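Local coordinates for PUM-HD domain-containing protein (Caenorhabditis elegans, PDB 7CGJ), which probably binds the 3' untranslated regions of messenger RNAs through its Pumilio homology domain, the part of the protein in this structure, at residues A309-Q314 and L349-K354. Sequence-based numbering, arbitrary orientation.
Sequences ANYVVQ and LAKLEK. With nucleotides of chain B.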
ATOM      1  N   ALA A 309      12.289  22.553   4.534  1.00 27.74           N
ATOM      2  CA  ALA A 309      11.678  23.397   3.505  1.00 24.36           C
ATOM      3  C   ALA A 309      12.625  23.718   2.354  1.00 26.89           C
ATOM      4  O   ALA A 309      12.154  24.100   1.276  1.00 25.79           O
ATOM      5  CB  ALA A 309      11.130  24.692   4.120  1.00 20.37           C
ATOM      6  N   ASN A 310      13.939  23.540   2.528  1.00 29.44           N
ATOM      7  CA  ASN A 310      14.831  23.783   1.400  1.00 25.12           C
ATOM      8  C   ASN A 310      14.604  22.764   0.303  1.00 23.83           C
ATOM      9  O   ASN A 310      14.794  23.076  -0.877  1.00 26.75           O
ATOM     10  CB  ASN A 310      16.304  23.799   1.847  1.00 32.52           C
ATOM     11  CG  ASN A 310      16.849  22.414   2.193  1.00 31.58           C
ATOM     12  OD1 ASN A 310      17.460  21.740   1.358  1.00 25.49           O
ATOM     13  ND2 ASN A 310      16.633  21.993   3.437  1.00 30.73           N
ATOM     14  N   TYR A 311      14.189  21.545   0.657  1.00 22.07           N
ATOM     15  CA  TYR A 311      13.845  20.600  -0.394  1.00 22.42           C
ATOM     16  C   TYR A 311      12.571  21.027  -1.104  1.00 24.47           C
ATOM     17  O   TYR A 311      12.402  20.725  -2.289  1.00 25.43           O
ATOM     18  CB  TYR A 311      13.690  19.185   0.167  1.00 24.28           C
ATOM     19  CG  TYR A 311      14.952  18.574   0.749  1.00 31.82           C
ATOM     20  CD1 TYR A 311      15.902  17.965  -0.078  1.00 26.65           C
ATOM     21  CD2 TYR A 311      15.182  18.574   2.137  1.00 31.17           C
ATOM     22  CE1 TYR A 311      17.052  17.383   0.451  1.00 30.01           C
ATOM     23  CE2 TYR A 311      16.337  18.000   2.680  1.00 33.40           C
ATOM     24  CZ  TYR A 311      17.268  17.401   1.827  1.00 37.99           C
ATOM     25  OH  TYR A 311      18.415  16.825   2.346  1.00 36.56           O
ATOM     26  N   VAL A 312      11.671  21.724  -0.395  1.00 19.07           N
ATOM     27  CA  VAL A 312      10.449  22.241  -1.011  1.00 23.75           C
ATOM     28  C   VAL A 312      10.764  23.374  -1.981  1.00 28.91           C
ATOM     29  O   VAL A 312      10.140  23.481  -3.044  1.00 30.57           O
ATOM     30  CB  VAL A 312       9.447  22.706   0.059  1.00 22.51           C
ATOM     31  CG1 VAL A 312       8.234  23.323  -0.599  1.00 18.33           C
ATOM     32  CG2 VAL A 312       9.081  21.565   0.988  1.00 20.00           C
ATOM     33  N   VAL A 313      11.709  24.255  -1.624  1.00 24.12           N
ATOM     34  CA  VAL A 313      12.085  25.339  -2.532  1.00 26.38           C
ATOM     35  C   VAL A 313      12.729  24.768  -3.784  1.00 25.21           C
ATOM     36  O   VAL A 313      12.462  25.210  -4.908  1.00 27.71           O
ATOM     37  CB  VAL A 313      13.018  26.343  -1.826  1.00 26.12           C
ATOM     38  CG1 VAL A 313      13.593  27.335  -2.828  1.00 21.46           C
ATOM     39  CG2 VAL A 313      12.285  27.053  -0.714  1.00 22.79           C
ATOM     40  N   GLN A 314      13.578  23.767  -3.606  1.00 26.66           N
ATOM     41  CA  GLN A 314      14.244  23.149  -4.742  1.00 31.34           C
ATOM     42  C   GLN A 314      13.223  22.518  -5.681  1.00 33.46           C
ATOM     43  O   GLN A 314      13.354  22.605  -6.909  1.00 36.04           O
ATOM     44  CB  GLN A 314      15.266  22.130  -4.217  1.00 34.15           C
ATOM     45  CG  GLN A 314      15.863  21.199  -5.232  1.00 45.53           C
ATOM     46  CD  GLN A 314      16.855  21.903  -6.124  1.00 59.07           C
ATOM     47  OE1 GLN A 314      17.464  22.891  -5.715  1.00 60.14           O
ATOM     48  NE2 GLN A 314      17.012  21.412  -7.358  1.00 59.03           N
ATOM     49  N   LEU A 349      22.228  26.434  -2.526  1.00 58.37           N
ATOM     50  CA  LEU A 349      22.309  27.308  -3.683  1.00 56.05           C
ATOM     51  C   LEU A 349      23.103  26.684  -4.811  1.00 55.00           C
ATOM     52  O   LEU A 349      22.910  27.060  -5.973  1.00 55.43           O
ATOM     53  CB  LEU A 349      22.903  28.655  -3.285  1.00 54.26           C
ATOM     54  CG  LEU A 349      21.867  29.453  -2.489  1.00 52.85           C
ATOM     55  CD1 LEU A 349      21.801  29.044  -1.014  1.00 54.90           C
ATOM     56  CD2 LEU A 349      22.099  30.935  -2.618  1.00 57.66           C
ATOM     57  N   ALA A 350      23.974  25.731  -4.496  1.00 55.28           N
ATOM     58  CA  ALA A 350      24.671  25.004  -5.548  1.00 60.33           C
ATOM     59  C   ALA A 350      23.682  24.276  -6.435  1.00 54.67           C
ATOM     60  O   ALA A 350      23.807  24.292  -7.662  1.00 56.31           O
ATOM     61  CB  ALA A 350      25.665  24.016  -4.940  1.00 62.06           C
ATOM     62  N   LYS A 351      22.688  23.634  -5.829  1.00 55.11           N
ATOM     63  CA  LYS A 351      21.685  22.944  -6.625  1.00 52.53           C
ATOM     64  C   LYS A 351      20.777  23.931  -7.354  1.00 54.55           C
ATOM     65  O   LYS A 351      20.268  23.619  -8.435  1.00 60.35           O
ATOM     66  CB  LYS A 351      20.874  21.999  -5.740  1.00 63.56           C
ATOM     67  CG  LYS A 351      21.668  20.835  -5.115  1.00 60.61           C
ATOM     68  CD  LYS A 351      20.732  19.882  -4.375  1.00 58.23           C
ATOM     69  CE  LYS A 351      19.824  20.668  -3.423  1.00 61.74           C
ATOM     70  NZ  LYS A 351      18.589  19.955  -2.976  1.00 52.55           N
ATOM     71  N   LEU A 352      20.566  25.120  -6.804  1.00 48.55           N
ATOM     72  CA  LEU A 352      19.836  26.135  -7.552  1.00 52.04           C
ATOM     73  C   LEU A 352      20.733  26.949  -8.482  1.00 57.10           C
ATOM     74  O   LEU A 352      20.253  27.943  -9.050  1.00 48.59           O
ATOM     75  CB  LEU A 352      19.098  27.082  -6.599  1.00 43.47           C
ATOM     76  CG  LEU A 352      17.924  26.480  -5.832  1.00 40.88           C
ATOM     77  CD1 LEU A 352      17.366  27.483  -4.863  1.00 33.86           C
ATOM     78  CD2 LEU A 352      16.848  26.048  -6.796  1.00 41.53           C
ATOM     79  N   GLU A 353      22.003  26.548  -8.648  1.00 58.79           N
ATOM     80  CA  GLU A 353      22.958  27.350  -9.418  1.00 60.38           C
ATOM     81  C   GLU A 353      22.457  27.594 -10.833  1.00 54.62           C
ATOM     82  O   GLU A 353      22.492  28.726 -11.328  1.00 59.13           O
ATOM     83  CB  GLU A 353      24.330  26.666  -9.453  1.00 62.83           C
ATOM     84  CG  GLU A 353      25.365  27.379 -10.316  1.00 67.12           C
ATOM     85  CD  GLU A 353      25.640  28.793  -9.830  1.00 80.81           C
ATOM     86  OE1 GLU A 353      25.533  29.020  -8.600  1.00 79.06           O
ATOM     87  OE2 GLU A 353      25.948  29.675 -10.674  1.00 78.19           O
ATOM     88  N   LYS A 354      22.004  26.529 -11.497  1.00 56.13           N
ATOM     89  CA  LYS A 354      21.383  26.594 -12.814  1.00 48.24           C
ATOM     90  C   LYS A 354      20.538  27.854 -12.990  1.00 52.69           C
ATOM     91  O   LYS A 354      20.796  28.673 -13.876  1.00 59.24           O
ATOM     92  CB  LYS A 354      20.539  25.327 -13.010  1.00 56.96           C
ATOM     93  CG  LYS A 354      19.682  25.295 -14.275  1.00 64.50           C
ATOM     94  CD  LYS A 354      19.397  23.862 -14.738  1.00 56.36           C
ATOM     95  CE  LYS A 354      18.684  23.049 -13.666  1.00 57.43           C
ATOM     96  NZ  LYS A 354      17.474  22.342 -14.212  1.00 61.58           N
TER
ATOM     97  P     U B   1      24.397  15.871   2.586  1.00115.89           P
ATOM     98  OP1   U B   1      24.024  15.654   1.154  1.00 90.34           O
ATOM     99  OP2   U B   1      24.877  17.221   3.016  1.00 98.53           O
ATOM    100  O5'   U B   1      23.189  15.413   3.539  1.00 70.26           O
ATOM    101  C5'   U B   1      23.261  15.540   4.958  1.00 53.82           C
ATOM    102  C4'   U B   1      22.073  16.295   5.491  1.00 53.29           C
ATOM    103  O4'   U B   1      22.095  17.650   4.956  1.00 57.42           O
ATOM    104  C3'   U B   1      20.706  15.764   5.071  1.00 50.22           C
ATOM    105  O3'   U B   1      20.280  14.624   5.809  1.00 52.02           O
ATOM    106  C2'   U B   1      19.818  16.995   5.226  1.00 40.30           C
ATOM    107  O2'   U B   1      19.504  17.211   6.588  1.00 37.50           O
ATOM    108  C1'   U B   1      20.770  18.116   4.772  1.00 51.97           C
ATOM    109  N1    U B   1      20.545  18.511   3.351  1.00 44.22           N
ATOM    110  C2    U B   1      19.571  19.482   3.124  1.00 43.90           C
ATOM    111  O2    U B   1      18.945  20.032   4.019  1.00 42.36           O
ATOM    112  N3    U B   1      19.342  19.814   1.807  1.00 41.98           N
ATOM    113  C4    U B   1      19.951  19.294   0.684  1.00 45.83           C
ATOM    114  O4    U B   1      19.607  19.714  -0.437  1.00 48.66           O
ATOM    115  C5    U B   1      20.933  18.288   0.988  1.00 45.97           C
ATOM    116  C6    U B   1      21.189  17.946   2.268  1.00 46.42           C
ATOM    117  P     G B   2      19.612  13.340   5.070  1.00 39.32           P
ATOM    118  OP1   G B   2      19.977  12.166   5.908  1.00 42.86           O
ATOM    119  OP2   G B   2      19.835  13.306   3.606  1.00 25.94           O
ATOM    120  O5'   G B   2      18.062  13.584   5.302  1.00 33.96           O
ATOM    121  C5'   G B   2      17.613  14.059   6.562  1.00 37.06           C
ATOM    122  C4'   G B   2      16.116  14.218   6.594  1.00 38.52           C
ATOM    123  O4'   G B   2      15.718  15.305   5.713  1.00 38.26           O
ATOM    124  C3'   G B   2      15.306  13.026   6.105  1.00 29.81           C
ATOM    125  O3'   G B   2      15.182  12.021   7.099  1.00 31.35           O
ATOM    126  C2'   G B   2      13.984  13.677   5.703  1.00 26.88           C
ATOM    127  O2'   G B   2      13.169  13.926   6.837  1.00 23.35           O
ATOM    128  C1'   G B   2      14.462  15.024   5.146  1.00 27.00           C
ATOM    129  N9    G B   2      14.621  14.981   3.692  1.00 23.43           N
ATOM    130  C8    G B   2      15.652  14.436   2.968  1.00 29.09           C
ATOM    131  N7    G B   2      15.481  14.533   1.678  1.00 28.80           N
ATOM    132  C5    G B   2      14.251  15.183   1.567  1.00 26.00           C
ATOM    133  C6    G B   2      13.508  15.579   0.433  1.00 23.03           C
ATOM    134  O6    G B   2      13.788  15.448  -0.752  1.00 27.60           O
ATOM    135  N1    G B   2      12.314  16.200   0.761  1.00 23.63           N
ATOM    136  C2    G B   2      11.881  16.418   2.038  1.00 26.98           C
ATOM    137  N2    G B   2      10.692  17.026   2.142  1.00 31.07           N
ATOM    138  N3    G B   2      12.550  16.063   3.121  1.00 26.11           N
ATOM    139  C4    G B   2      13.716  15.465   2.802  1.00 26.47           C
TER
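Gln314 lies across Lys351 at about a right angle, its amide oxygen OE1 3.5 Å from Lys351 CB, and its chain slides past that of Leu352 in the opposite direction. A bend at chi2 (73°) turns the amide back so that OE1 also rests 3.4 Å from Leu352 CD2. Next to these contacts, Val313 CG1 meets Leu352 CD1 at 4.3 Å. Both branched side chains are buried and share Met304 of helix 299-304, a place that suits hydrocarbon. The other side, at Gln314 and Lys351, is more open. Asn310, Tyr311 and Gln314 are consistent with the Asn-Tyr-x-x-Gln pattern of uracil-reading Pumilio repeats, within predicted repeat 294-331, yet Gln314 is turned away from the base. Asn310 OD1 takes a straight bond from U1 N3 of chain B (2.7 Å), while ND2 gives a more bent one to O2. Lys351, long enough to reach from its helix to the base, brings NZ to hydrogen-bond O4 of U1 of chain B (2.7 Å). Tyr311's flat ring suits a place between the guanine of G2 of chain B and Asn310 OD1, with U1 of chain B oblique to it. An alanine here would probably leave that guanine without the ring that covers it, and freer to tilt.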